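Local coordinates for DUF2235 domain-containing protein (PDB 4O5P) that is a phospholipase effector of the bacterial type VI secretion system, Tle1, which probably hydrolyses membrane phospholipids with an alpha/beta-hydrolase catalytic domain, at residues G149-V154 with G173-M178; Y373-V378 with T455-W460; G596-G601 with G717-R722. One frame throughout, in Å; residues are numbered along the deposited sequence.

Interaction 1: G149-V154 with G173-M178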
ATOM      1  N   GLY A 149       6.864  12.412  -6.225  1.00 16.25           N
ATOM      2  CA  GLY A 149       5.962  13.229  -5.423  1.00 17.26           C
ATOM      3  C   GLY A 149       6.634  14.496  -4.946  1.00 19.76           C
ATOM      4  O   GLY A 149       6.104  15.596  -5.151  1.00 16.41           O
ATOM      5  N   LEU A 150       7.813  14.352  -4.334  1.00 19.38           N
ATOM      6  CA  LEU A 150       8.595  15.522  -3.932  1.00 18.29           C
ATOM      7  C   LEU A 150       8.847  16.496  -5.099  1.00 18.73           C
ATOM      8  O   LEU A 150       8.629  17.701  -4.955  1.00 17.44           O
ATOM      9  CB  LEU A 150       9.902  15.096  -3.250  1.00 17.59           C
ATOM     10  CG  LEU A 150       9.703  14.450  -1.874  1.00 17.10           C
ATOM     11  CD1 LEU A 150      10.975  13.785  -1.369  1.00 16.68           C
ATOM     12  CD2 LEU A 150       9.208  15.500  -0.872  1.00 19.81           C
ATOM     13  N   VAL A 151       9.250  15.964  -6.253  1.00 19.48           N
ATOM     14  CA  VAL A 151       9.490  16.785  -7.443  1.00 17.94           C
ATOM     15  C   VAL A 151       8.256  17.584  -7.861  1.00 21.55           C
ATOM     16  O   VAL A 151       8.375  18.748  -8.263  1.00 21.29           O
ATOM     17  CB  VAL A 151      10.003  15.934  -8.631  1.00 19.36           C
ATOM     18  CG1 VAL A 151      10.148  16.781  -9.899  1.00 16.08           C
ATOM     19  CG2 VAL A 151      11.324  15.277  -8.270  1.00 20.29           C
ATOM     20  N   GLN A 152       7.073  16.978  -7.746  1.00 19.76           N
ATOM     21  CA  GLN A 152       5.842  17.658  -8.164  1.00 20.47           C
ATOM     22  C   GLN A 152       5.580  18.970  -7.425  1.00 22.57           C
ATOM     23  O   GLN A 152       4.923  19.873  -7.965  1.00 22.09           O
ATOM     24  CB  GLN A 152       4.632  16.736  -8.023  1.00 18.89           C
ATOM     25  CG  GLN A 152       4.731  15.501  -8.877  1.00 24.48           C
ATOM     26  CD  GLN A 152       5.293  15.802 -10.249  1.00 19.87           C
ATOM     27  OE1 GLN A 152       4.633  16.431 -11.077  1.00 25.87           O
ATOM     28  NE2 GLN A 152       6.519  15.375 -10.491  1.00 20.08           N
ATOM     29  N   LEU A 153       6.089  19.062  -6.198  1.00 20.10           N
ATOM     30  CA  LEU A 153       5.987  20.269  -5.394  1.00 21.28           C
ATOM     31  C   LEU A 153       6.847  21.365  -6.024  1.00 22.73           C
ATOM     32  O   LEU A 153       6.454  22.548  -6.107  1.00 22.81           O
ATOM     33  CB  LEU A 153       6.496  19.985  -3.981  1.00 20.19           C
ATOM     34  CG  LEU A 153       5.782  18.959  -3.086  1.00 24.24           C
ATOM     35  CD1 LEU A 153       6.333  19.075  -1.671  1.00 22.07           C
ATOM     36  CD2 LEU A 153       4.272  19.142  -3.083  1.00 20.32           C
ATOM     37  N   VAL A 154       8.034  20.948  -6.456  1.00 20.02           N
ATOM     38  CA  VAL A 154       8.954  21.836  -7.133  1.00 20.56           C
ATOM     39  C   VAL A 154       8.251  22.351  -8.388  1.00 24.47           C
ATOM     40  O   VAL A 154       8.266  23.552  -8.655  1.00 25.01           O
ATOM     41  CB  VAL A 154      10.286  21.130  -7.486  1.00 21.55           C
ATOM     42  CG1 VAL A 154      11.091  21.962  -8.480  1.00 23.48           C
ATOM     43  CG2 VAL A 154      11.115  20.867  -6.242  1.00 18.89           C
ATOM     44  N   GLY A 173      15.273  12.759 -14.478  1.00 29.61           N
ATOM     45  CA  GLY A 173      16.624  12.907 -13.961  1.00 30.39           C
ATOM     46  C   GLY A 173      16.688  13.187 -12.467  1.00 29.05           C
ATOM     47  O   GLY A 173      17.628  12.772 -11.781  1.00 24.95           O
ATOM     48  N   LEU A 174      15.696  13.908 -11.961  1.00 26.67           N
ATOM     49  CA  LEU A 174      15.675  14.273 -10.554  1.00 24.84           C
ATOM     50  C   LEU A 174      15.412  13.019  -9.748  1.00 22.43           C
ATOM     51  O   LEU A 174      16.148  12.712  -8.808  1.00 20.35           O
ATOM     52  CB  LEU A 174      14.590  15.327 -10.284  1.00 21.22           C
ATOM     53  CG  LEU A 174      14.921  16.729 -10.792  1.00 25.71           C
ATOM     54  CD1 LEU A 174      13.653  17.526 -11.016  1.00 26.75           C
ATOM     55  CD2 LEU A 174      15.826  17.458  -9.820  1.00 23.97           C
ATOM     56  N   VAL A 175      14.378  12.286 -10.156  1.00 22.32           N
ATOM     57  CA  VAL A 175      14.021  11.028  -9.510  1.00 24.21           C
ATOM     58  C   VAL A 175      15.218  10.077  -9.533  1.00 23.11           C
ATOM     59  O   VAL A 175      15.502   9.437  -8.534  1.00 21.99           O
ATOM     60  CB  VAL A 175      12.793  10.370 -10.178  1.00 23.69           C
ATOM     61  CG1 VAL A 175      12.562   8.941  -9.637  1.00 21.18           C
ATOM     62  CG2 VAL A 175      11.555  11.231  -9.970  1.00 22.83           C
ATOM     63  N   GLU A 176      15.932  10.009 -10.660  1.00 27.74           N
ATOM     64  CA  GLU A 176      17.126   9.155 -10.735  1.00 24.00           C
ATOM     65  C   GLU A 176      18.246   9.591  -9.787  1.00 23.86           C
ATOM     66  O   GLU A 176      18.896   8.750  -9.159  1.00 25.89           O
ATOM     67  CB  GLU A 176      17.676   9.130 -12.158  1.00 29.89           C
ATOM     68  CG  GLU A 176      16.863   8.310 -13.145  1.00 31.80           C
ATOM     69  CD  GLU A 176      17.549   8.230 -14.486  1.00 37.06           C
ATOM     70  OE1 GLU A 176      18.212   9.221 -14.872  1.00 38.38           O
ATOM     71  OE2 GLU A 176      17.445   7.179 -15.145  1.00 36.06           O
ATOM     72  N   GLU A 177      18.483  10.901  -9.717  1.00 22.61           N
ATOM     73  CA  GLU A 177      19.489  11.485  -8.820  1.00 24.44           C
ATOM     74  C   GLU A 177      19.182  11.282  -7.342  1.00 23.92           C
ATOM     75  O   GLU A 177      20.104  11.187  -6.526  1.00 23.83           O
ATOM     76  CB  GLU A 177      19.637  12.991  -9.085  1.00 24.52           C
ATOM     77  CG  GLU A 177      20.302  13.343 -10.412  1.00 29.61           C
ATOM     78  CD  GLU A 177      20.312  14.846 -10.677  1.00 34.35           C
ATOM     79  OE1 GLU A 177      20.352  15.630  -9.698  1.00 38.03           O
ATOM     80  OE2 GLU A 177      20.267  15.241 -11.863  1.00 32.48           O
HETATM   81  N   MSE A 178      17.893  11.247  -6.987  1.00 26.38           N
HETATM   82  CA  MSE A 178      17.485  11.081  -5.584  1.00 20.48           C
HETATM   83  C   MSE A 178      17.487   9.602  -5.128  1.00 23.52           C
HETATM   84  O   MSE A 178      17.468   9.323  -3.931  1.00 23.49           O
HETATM   85  CB  MSE A 178      16.101  11.715  -5.335  1.00 22.52           C
HETATM   86  CG  MSE A 178      16.006  13.217  -5.647  1.00 21.19           C
HETATM   87 SE   MSE A 178      14.222  13.823  -6.222  0.69 21.97          SE
HETATM   88  CE  MSE A 178      13.416  14.056  -4.458  1.00 21.42           C
TER
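Leu174 is the first residue of 173-178 to meet the other helix, and it does so through Val151. Its CD1 lies 3.8 Å from CG1 of Val151, while its CB sits beside the other methyl, CG2 of Val151. One valine thus offers a branch to each end of the leucine: CG1 is anti to the backbone N of Val151 (chi1 176°) and CG2 anti to its carbonyl carbon. Leu174 and Val151 also have the nearest alpha carbons across the contact, CA to CA 7.4 Å.

One residue on, Val175 is a looser neighbour, with its CG2 4.4 Å from CG2 of Val151; Val175 also touches Asn144 and Ile126.

The two segments belong to a helical hairpin, helix 139-162 folding back through a short loop into helix 168-178. The segment axes come within 10.1 Å of each other and run at 132°, so the arms are splayed rather than closely antiparallel. Leu166, in the connecting loop, touches both Val151 and Val154.

Met178, a selenomethionine, then crosses to the first helix again. Its SE is 3.8 Å from CG2 of Val151, and a bend at chi3 (84°) brings the terminal CE to Leu150, 3.9 Å from CB of Leu150 and equally far from its CD1. Leu150 also packs on Phe246, Leu250 and Leu253 of helix 238-254, while Met178 touches Ala202 and Leu203 of helix 195-219.

Interaction 2: Y373-V378 with T455-W460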
ATOM      1  N   TYR A 373      -9.655   4.509  11.939  1.00 15.14           N
ATOM      2  CA  TYR A 373     -10.986   3.902  11.970  1.00 15.11           C
ATOM      3  C   TYR A 373     -10.963   2.488  11.417  1.00 16.94           C
ATOM      4  O   TYR A 373     -10.383   2.242  10.349  1.00 13.78           O
ATOM      5  CB  TYR A 373     -11.969   4.731  11.149  1.00 16.28           C
ATOM      6  CG  TYR A 373     -12.398   6.014  11.809  1.00 16.30           C
ATOM      7  CD1 TYR A 373     -13.320   6.009  12.854  1.00 17.24           C
ATOM      8  CD2 TYR A 373     -11.895   7.237  11.374  1.00 15.80           C
ATOM      9  CE1 TYR A 373     -13.730   7.205  13.460  1.00 15.95           C
ATOM     10  CE2 TYR A 373     -12.295   8.416  11.962  1.00 17.86           C
ATOM     11  CZ  TYR A 373     -13.202   8.394  13.007  1.00 17.01           C
ATOM     12  OH  TYR A 373     -13.591   9.582  13.581  1.00 18.18           O
ATOM     13  N   ALA A 374     -11.598   1.564  12.142  1.00 16.30           N
ATOM     14  CA  ALA A 374     -11.730   0.176  11.689  1.00 14.84           C
ATOM     15  C   ALA A 374     -12.930   0.047  10.747  1.00 17.03           C
ATOM     16  O   ALA A 374     -14.028   0.497  11.089  1.00 15.22           O
ATOM     17  CB  ALA A 374     -11.899  -0.754  12.866  1.00 15.87           C
ATOM     18  N   TYR A 375     -12.704  -0.573   9.585  1.00 12.25           N
ATOM     19  CA  TYR A 375     -13.706  -0.759   8.517  1.00 13.81           C
ATOM     20  C   TYR A 375     -13.837  -2.238   8.104  1.00 13.49           C
ATOM     21  O   TYR A 375     -12.873  -2.999   8.161  1.00 15.19           O
ATOM     22  CB  TYR A 375     -13.346   0.079   7.267  1.00 12.29           C
ATOM     23  CG  TYR A 375     -13.982   1.455   7.260  1.00 16.12           C
ATOM     24  CD1 TYR A 375     -13.479   2.484   8.052  1.00 16.36           C
ATOM     25  CD2 TYR A 375     -15.095   1.723   6.473  1.00 15.38           C
ATOM     26  CE1 TYR A 375     -14.077   3.756   8.058  1.00 14.59           C
ATOM     27  CE2 TYR A 375     -15.701   2.969   6.487  1.00 15.67           C
ATOM     28  CZ  TYR A 375     -15.185   3.976   7.276  1.00 20.22           C
ATOM     29  OH  TYR A 375     -15.791   5.213   7.272  1.00 23.30           O
ATOM     30  N   PRO A 376     -15.036  -2.643   7.656  1.00 14.04           N
ATOM     31  CA  PRO A 376     -15.267  -4.031   7.249  1.00 14.23           C
ATOM     32  C   PRO A 376     -14.737  -4.265   5.851  1.00 12.30           C
ATOM     33  O   PRO A 376     -14.584  -3.299   5.095  1.00 15.98           O
ATOM     34  CB  PRO A 376     -16.799  -4.128   7.245  1.00 11.67           C
ATOM     35  CG  PRO A 376     -17.222  -2.773   6.835  1.00 12.18           C
ATOM     36  CD  PRO A 376     -16.256  -1.829   7.533  1.00 12.67           C
ATOM     37  N   GLY A 377     -14.469  -5.526   5.513  1.00 15.59           N
ATOM     38  CA  GLY A 377     -13.972  -5.889   4.198  1.00 11.96           C
ATOM     39  C   GLY A 377     -12.485  -6.155   4.165  1.00 11.61           C
ATOM     40  O   GLY A 377     -11.779  -5.998   5.160  1.00 14.72           O
ATOM     41  N   VAL A 378     -11.996  -6.589   3.015  1.00 12.21           N
ATOM     42  CA  VAL A 378     -10.582  -6.848   2.869  1.00 10.91           C
ATOM     43  C   VAL A 378      -9.929  -5.608   2.254  1.00 13.05           C
ATOM     44  O   VAL A 378     -10.549  -4.548   2.241  1.00 11.68           O
ATOM     45  CB  VAL A 378     -10.330  -8.115   2.068  1.00 12.21           C
ATOM     46  CG1 VAL A 378     -10.976  -9.309   2.817  1.00 13.70           C
ATOM     47  CG2 VAL A 378     -10.913  -7.990   0.679  1.00 10.16           C
ATOM     48  N   THR A 455     -27.315   0.496   4.668  1.00 20.99           N
ATOM     49  CA  THR A 455     -27.984  -0.298   5.687  1.00 20.68           C
ATOM     50  C   THR A 455     -27.120  -1.475   6.150  1.00 17.23           C
ATOM     51  O   THR A 455     -26.980  -1.731   7.352  1.00 17.12           O
ATOM     52  CB  THR A 455     -29.296  -0.839   5.131  1.00 21.41           C
ATOM     53  OG1 THR A 455     -30.242   0.237   5.015  1.00 28.69           O
ATOM     54  CG2 THR A 455     -29.860  -1.895   6.046  1.00 26.82           C
ATOM     55  N   ARG A 456     -26.549  -2.187   5.186  1.00 16.25           N
ATOM     56  CA  ARG A 456     -25.689  -3.330   5.483  1.00 16.98           C
ATOM     57  C   ARG A 456     -24.408  -2.925   6.216  1.00 18.05           C
ATOM     58  O   ARG A 456     -23.979  -3.553   7.217  1.00 18.36           O
ATOM     59  CB  ARG A 456     -25.371  -4.051   4.161  1.00 17.19           C
ATOM     60  CG  ARG A 456     -26.622  -4.720   3.535  1.00 17.74           C
ATOM     61  CD  ARG A 456     -26.352  -5.216   2.119  1.00 20.02           C
ATOM     62  NE  ARG A 456     -27.515  -5.869   1.520  1.00 20.01           N
ATOM     63  CZ  ARG A 456     -27.470  -6.623   0.421  1.00 21.64           C
ATOM     64  NH1 ARG A 456     -26.322  -6.823  -0.200  1.00 15.84           N
ATOM     65  NH2 ARG A 456     -28.580  -7.170  -0.063  1.00 20.44           N
ATOM     66  N   PHE A 457     -23.793  -1.860   5.717  1.00 19.64           N
ATOM     67  CA  PHE A 457     -22.637  -1.315   6.395  1.00 16.67           C
ATOM     68  C   PHE A 457     -23.011  -0.986   7.833  1.00 16.32           C
ATOM     69  O   PHE A 457     -22.337  -1.389   8.769  1.00 17.90           O
ATOM     70  CB  PHE A 457     -22.125  -0.053   5.689  1.00 17.40           C
ATOM     71  CG  PHE A 457     -21.058   0.651   6.458  1.00 19.99           C
ATOM     72  CD1 PHE A 457     -21.387   1.602   7.420  1.00 18.66           C
ATOM     73  CD2 PHE A 457     -19.726   0.337   6.250  1.00 18.29           C
ATOM     74  CE1 PHE A 457     -20.399   2.234   8.151  1.00 19.54           C
ATOM     75  CE2 PHE A 457     -18.728   0.972   6.969  1.00 17.55           C
ATOM     76  CZ  PHE A 457     -19.066   1.924   7.922  1.00 19.98           C
ATOM     77  N   ASN A 458     -24.087  -0.240   8.023  1.00 18.26           N
ATOM     78  CA  ASN A 458     -24.489   0.120   9.373  1.00 16.47           C
ATOM     79  C   ASN A 458     -24.806  -1.082  10.274  1.00 17.91           C
ATOM     80  O   ASN A 458     -24.640  -1.003  11.484  1.00 18.99           O
ATOM     81  CB  ASN A 458     -25.638   1.129   9.335  1.00 19.51           C
ATOM     82  CG  ASN A 458     -25.196   2.485   8.789  1.00 20.50           C
ATOM     83  OD1 ASN A 458     -24.040   2.880   8.946  1.00 17.38           O
ATOM     84  ND2 ASN A 458     -26.120   3.200   8.139  1.00 24.02           N
ATOM     85  N   ALA A 459     -25.236  -2.204   9.702  1.00 18.61           N
ATOM     86  CA  ALA A 459     -25.435  -3.392  10.543  1.00 21.06           C
ATOM     87  C   ALA A 459     -24.080  -3.864  11.066  1.00 18.77           C
ATOM     88  O   ALA A 459     -23.909  -4.179  12.271  1.00 18.12           O
ATOM     89  CB  ALA A 459     -26.132  -4.496   9.768  1.00 18.53           C
ATOM     90  N   TRP A 460     -23.105  -3.904  10.160  1.00 17.76           N
ATOM     91  CA  TRP A 460     -21.751  -4.184  10.608  1.00 15.98           C
ATOM     92  C   TRP A 460     -21.287  -3.180  11.669  1.00 15.96           C
ATOM     93  O   TRP A 460     -20.788  -3.556  12.729  1.00 17.91           O
ATOM     94  CB  TRP A 460     -20.772  -4.198   9.436  1.00 15.55           C
ATOM     95  CG  TRP A 460     -19.402  -4.536   9.902  1.00 17.57           C
ATOM     96  CD1 TRP A 460     -18.876  -5.786  10.071  1.00 14.15           C
ATOM     97  CD2 TRP A 460     -18.398  -3.618  10.329  1.00 14.15           C
ATOM     98  NE1 TRP A 460     -17.591  -5.698  10.544  1.00 14.23           N
ATOM     99  CE2 TRP A 460     -17.271  -4.371  10.713  1.00 15.55           C
ATOM    100  CE3 TRP A 460     -18.330  -2.220  10.400  1.00 15.77           C
ATOM    101  CZ2 TRP A 460     -16.089  -3.784  11.171  1.00 13.91           C
ATOM    102  CZ3 TRP A 460     -17.163  -1.630  10.874  1.00 16.59           C
ATOM    103  CH2 TRP A 460     -16.054  -2.414  11.242  1.00 16.04           C
TER
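Pro376 and Trp460 form the heart of this contact, where helix 451-463 covers the end of a strand of the alpha/beta-hydrolase sheet. Strand 370-375 runs parallel to strands 7-10 and 331-336, one on each side, and the chain turns into a loop at Pro376. The contact joins the catalytic part of the protein to a helix in its C-terminal family region.

The main interaction is CH-pi. CB of Pro376 stands over the face of the indole, 3.5 Å from the centroid of the five-membered ring of Trp460 and only 11° off its normal. The proline lies broadly across that face, since its CD reaches the six-membered part, 3.5 Å from CZ3 of Trp460. With CG anti to the backbone N (chi1 -178°), the indole projects from the helix toward Pro376, and NE1 at its polar end is hydrogen-bonded to Glu476.

Phe457, one helical turn earlier, takes the same first torsion and adds further apolar contacts and the aromatic pair. Its CE2 touches CD of Pro376 at 3.8 Å, so the proline touches both aromatic side chains. The same CE2 of Phe457 is 3.7 Å from CE2 of Tyr375; the two rings meet obliquely, planes at 40° and centroids 5.7 Å apart. Ile405 of helix 403-416 touches the side chains of both Tyr375 and Phe457, and the hydroxyl of Tyr375 is hydrogen-bonded to His409. Tyr375 lies near, without touching, a likely Ser-His-Asp triad.

One polar atom of the strand also meets the indole: O of Ala374 sits at the ring edge, close to its plane, 3.5 Å from CH2 of Trp460.

Interaction 3: G596-G601 with G717-R722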
ATOM      1  N   GLY A 596       7.971 -32.026  13.173  1.00 23.64           N
ATOM      2  CA  GLY A 596       8.586 -30.943  12.442  1.00 20.55           C
ATOM      3  C   GLY A 596       8.094 -30.884  11.011  1.00 25.72           C
ATOM      4  O   GLY A 596       7.457 -31.815  10.510  1.00 23.27           O
HETATM    5  N   MSE A 597       8.389 -29.769  10.358  1.00 19.09           N
HETATM    6  CA  MSE A 597       8.064 -29.595   8.958  1.00 24.44           C
HETATM    7  C   MSE A 597       9.255 -28.893   8.329  1.00 22.85           C
HETATM    8  O   MSE A 597      10.017 -28.221   9.026  1.00 26.99           O
HETATM    9  CB  MSE A 597       6.790 -28.757   8.795  1.00 22.20           C
HETATM   10  CG  MSE A 597       6.887 -27.397   9.418  1.00 24.91           C
HETATM   11 SE   MSE A 597       5.285 -26.315   9.096  0.62 30.51          SE
HETATM   12  CE  MSE A 597       5.681 -25.128  10.481  1.00 36.73           C
ATOM     13  N   THR A 598       9.437 -29.074   7.026  1.00 20.62           N
ATOM     14  CA  THR A 598      10.502 -28.399   6.303  1.00 23.95           C
ATOM     15  C   THR A 598       9.876 -27.517   5.229  1.00 25.69           C
ATOM     16  O   THR A 598       9.074 -27.978   4.417  1.00 27.26           O
ATOM     17  CB  THR A 598      11.477 -29.402   5.650  1.00 25.08           C
ATOM     18  OG1 THR A 598      12.158 -30.144   6.671  1.00 26.16           O
ATOM     19  CG2 THR A 598      12.499 -28.682   4.792  1.00 20.14           C
ATOM     20  N   VAL A 599      10.222 -26.236   5.232  1.00 23.74           N
ATOM     21  CA  VAL A 599       9.658 -25.329   4.244  1.00 23.37           C
ATOM     22  C   VAL A 599      10.820 -24.684   3.503  1.00 22.74           C
ATOM     23  O   VAL A 599      11.879 -24.494   4.080  1.00 23.53           O
ATOM     24  CB  VAL A 599       8.738 -24.276   4.904  1.00 21.67           C
ATOM     25  CG1 VAL A 599       7.628 -24.967   5.671  1.00 27.58           C
ATOM     26  CG2 VAL A 599       9.529 -23.374   5.844  1.00 26.26           C
ATOM     27  N   GLY A 600      10.640 -24.369   2.227  1.00 23.16           N
ATOM     28  CA  GLY A 600      11.737 -23.812   1.454  1.00 22.97           C
ATOM     29  C   GLY A 600      11.314 -22.586   0.679  1.00 22.17           C
ATOM     30  O   GLY A 600      10.121 -22.357   0.501  1.00 20.79           O
ATOM     31  N   GLY A 601      12.292 -21.810   0.218  1.00 19.82           N
ATOM     32  CA  GLY A 601      11.994 -20.627  -0.563  1.00 27.62           C
ATOM     33  C   GLY A 601      13.245 -19.906  -1.026  1.00 26.91           C
ATOM     34  O   GLY A 601      14.303 -20.028  -0.419  1.00 25.80           O
ATOM     35  N   GLY A 717      18.751 -19.262  -1.763  1.00 22.27           N
ATOM     36  CA  GLY A 717      17.861 -20.374  -1.467  1.00 21.81           C
ATOM     37  C   GLY A 717      17.910 -20.757   0.006  1.00 24.21           C
ATOM     38  O   GLY A 717      18.975 -20.766   0.627  1.00 24.26           O
ATOM     39  N   LEU A 718      16.748 -21.062   0.570  1.00 21.17           N
ATOM     40  CA  LEU A 718      16.641 -21.440   1.969  1.00 20.56           C
ATOM     41  C   LEU A 718      15.831 -22.704   2.126  1.00 22.80           C
ATOM     42  O   LEU A 718      14.795 -22.886   1.468  1.00 23.84           O
ATOM     43  CB  LEU A 718      15.963 -20.349   2.800  1.00 25.34           C
ATOM     44  CG  LEU A 718      16.773 -19.101   3.150  1.00 24.74           C
ATOM     45  CD1 LEU A 718      16.077 -18.273   4.239  1.00 25.67           C
ATOM     46  CD2 LEU A 718      18.158 -19.508   3.593  1.00 20.07           C
ATOM     47  N   SER A 719      16.325 -23.569   3.004  1.00 23.37           N
ATOM     48  CA  SER A 719      15.534 -24.653   3.573  1.00 23.36           C
ATOM     49  C   SER A 719      15.441 -24.432   5.086  1.00 21.66           C
ATOM     50  O   SER A 719      16.463 -24.336   5.769  1.00 26.21           O
ATOM     51  CB  SER A 719      16.172 -26.015   3.272  1.00 22.01           C
ATOM     52  OG  SER A 719      15.470 -27.043   3.954  1.00 22.23           O
ATOM     53  N   VAL A 720      14.219 -24.337   5.598  1.00 20.63           N
ATOM     54  CA  VAL A 720      13.962 -24.011   7.002  1.00 20.82           C
ATOM     55  C   VAL A 720      13.262 -25.172   7.698  1.00 21.60           C
ATOM     56  O   VAL A 720      12.205 -25.615   7.255  1.00 22.19           O
ATOM     57  CB  VAL A 720      13.046 -22.774   7.146  1.00 19.55           C
ATOM     58  CG1 VAL A 720      12.775 -22.498   8.600  1.00 21.38           C
ATOM     59  CG2 VAL A 720      13.668 -21.548   6.477  1.00 19.54           C
ATOM     60  N   LYS A 721      13.858 -25.675   8.775  1.00 23.94           N
ATOM     61  CA  LYS A 721      13.207 -26.711   9.567  1.00 24.23           C
ATOM     62  C   LYS A 721      12.649 -26.089  10.840  1.00 21.26           C
ATOM     63  O   LYS A 721      13.363 -25.416  11.590  1.00 21.33           O
ATOM     64  CB  LYS A 721      14.161 -27.876   9.880  1.00 26.49           C
ATOM     65  CG  LYS A 721      14.913 -28.412   8.649  1.00 29.69           C
ATOM     66  CD  LYS A 721      15.801 -29.613   9.000  1.00 36.77           C
ATOM     67  CE  LYS A 721      15.018 -30.925   8.967  1.00 37.83           C
ATOM     68  NZ  LYS A 721      14.553 -31.268   7.571  1.00 33.84           N
ATOM     69  N   ARG A 722      11.355 -26.292  11.068  1.00 20.43           N
ATOM     70  CA  ARG A 722      10.715 -25.759  12.260  1.00 21.45           C
ATOM     71  C   ARG A 722       9.610 -26.700  12.726  1.00 22.62           C
ATOM     72  O   ARG A 722       9.315 -27.686  12.055  1.00 20.32           O
ATOM     73  CB  ARG A 722      10.204 -24.314  12.041  1.00 23.25           C
ATOM     74  CG  ARG A 722       9.118 -24.088  10.979  1.00 24.33           C
ATOM     75  CD  ARG A 722       8.586 -22.602  11.018  1.00 25.36           C
ATOM     76  NE  ARG A 722       7.201 -22.573  10.570  1.00 34.39           N
ATOM     77  CZ  ARG A 722       6.186 -21.923  11.135  1.00 25.09           C
ATOM     78  NH1 ARG A 722       6.338 -21.117  12.177  1.00 21.37           N
ATOM     79  NH2 ARG A 722       4.986 -22.071  10.606  1.00 29.82           N
TER
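Arg722 and Met597 bury the most surface here. They face each other as a hydrogen-bonded antiparallel pair: N of Met597 donates to O of Arg722 at 2.8 Å, and N of Arg722 returns a bond to O of Met597 at 3.1 Å. Both side chains start in the position between backbone N and carbonyl carbon (chi1 58° for Met597, a selenomethionine, and 63° for Arg722), then run out side by side on the same face of the sheet. The modelled CE of Met597 comes too close to NE of Arg722 (3.0 Å), so the placing of this methyl is doubtful. NE is buried without a polar partner in the model; the guanidinium charge is met instead by Glu619, in a salt bridge through NH2.

Thr598 comes next in buried area and works on the other face. Bends at chi3 and chi4 turn the end of Lys721 toward Thr598, and NZ donates to OG1 of Thr598 at 2.8 Å. CG2 of Thr598 points instead to Ser719, 3.5 Å from its OG.

Val599 with Val720 and Gly601 with Leu718 repeat the paired backbone bonding, and CG2 of Val599 packs on CB of Val720 at 3.8 Å, on the face that carries Arg722.

Strand 596-604 is an outer member of this three-stranded antiparallel sheet, with strand 715-723 in the middle and strand 749-753 beyond it. On the Arg722 face, Val720 touches Leu613 and Arg722 touches Ile614 of strand 609-614, and Glu619 reaches in from helix 616-637.

How the interactions relate
The three contacts are separate and follow one another along the chain. Interaction 1 and interaction 2 lie on opposite sides of the chain's centre, their own centres 39 Å apart. Interaction 3 is about 42 Å from interaction 1 and 39 Å from interaction 2, centre to centre, and no two approach closer than about 22 Å between nearest atoms. A likely triad of Ser237, His379 and Asp281 relates the first two: interaction 2 ends just before His379 in sequence, while Leu150 of interaction 1 packs on helix 238-254, which follows the presumed nucleophile elbow. Interaction 3 lies wholly in the C-terminal family region, and segment 455-460 of interaction 2 falls in the same family region.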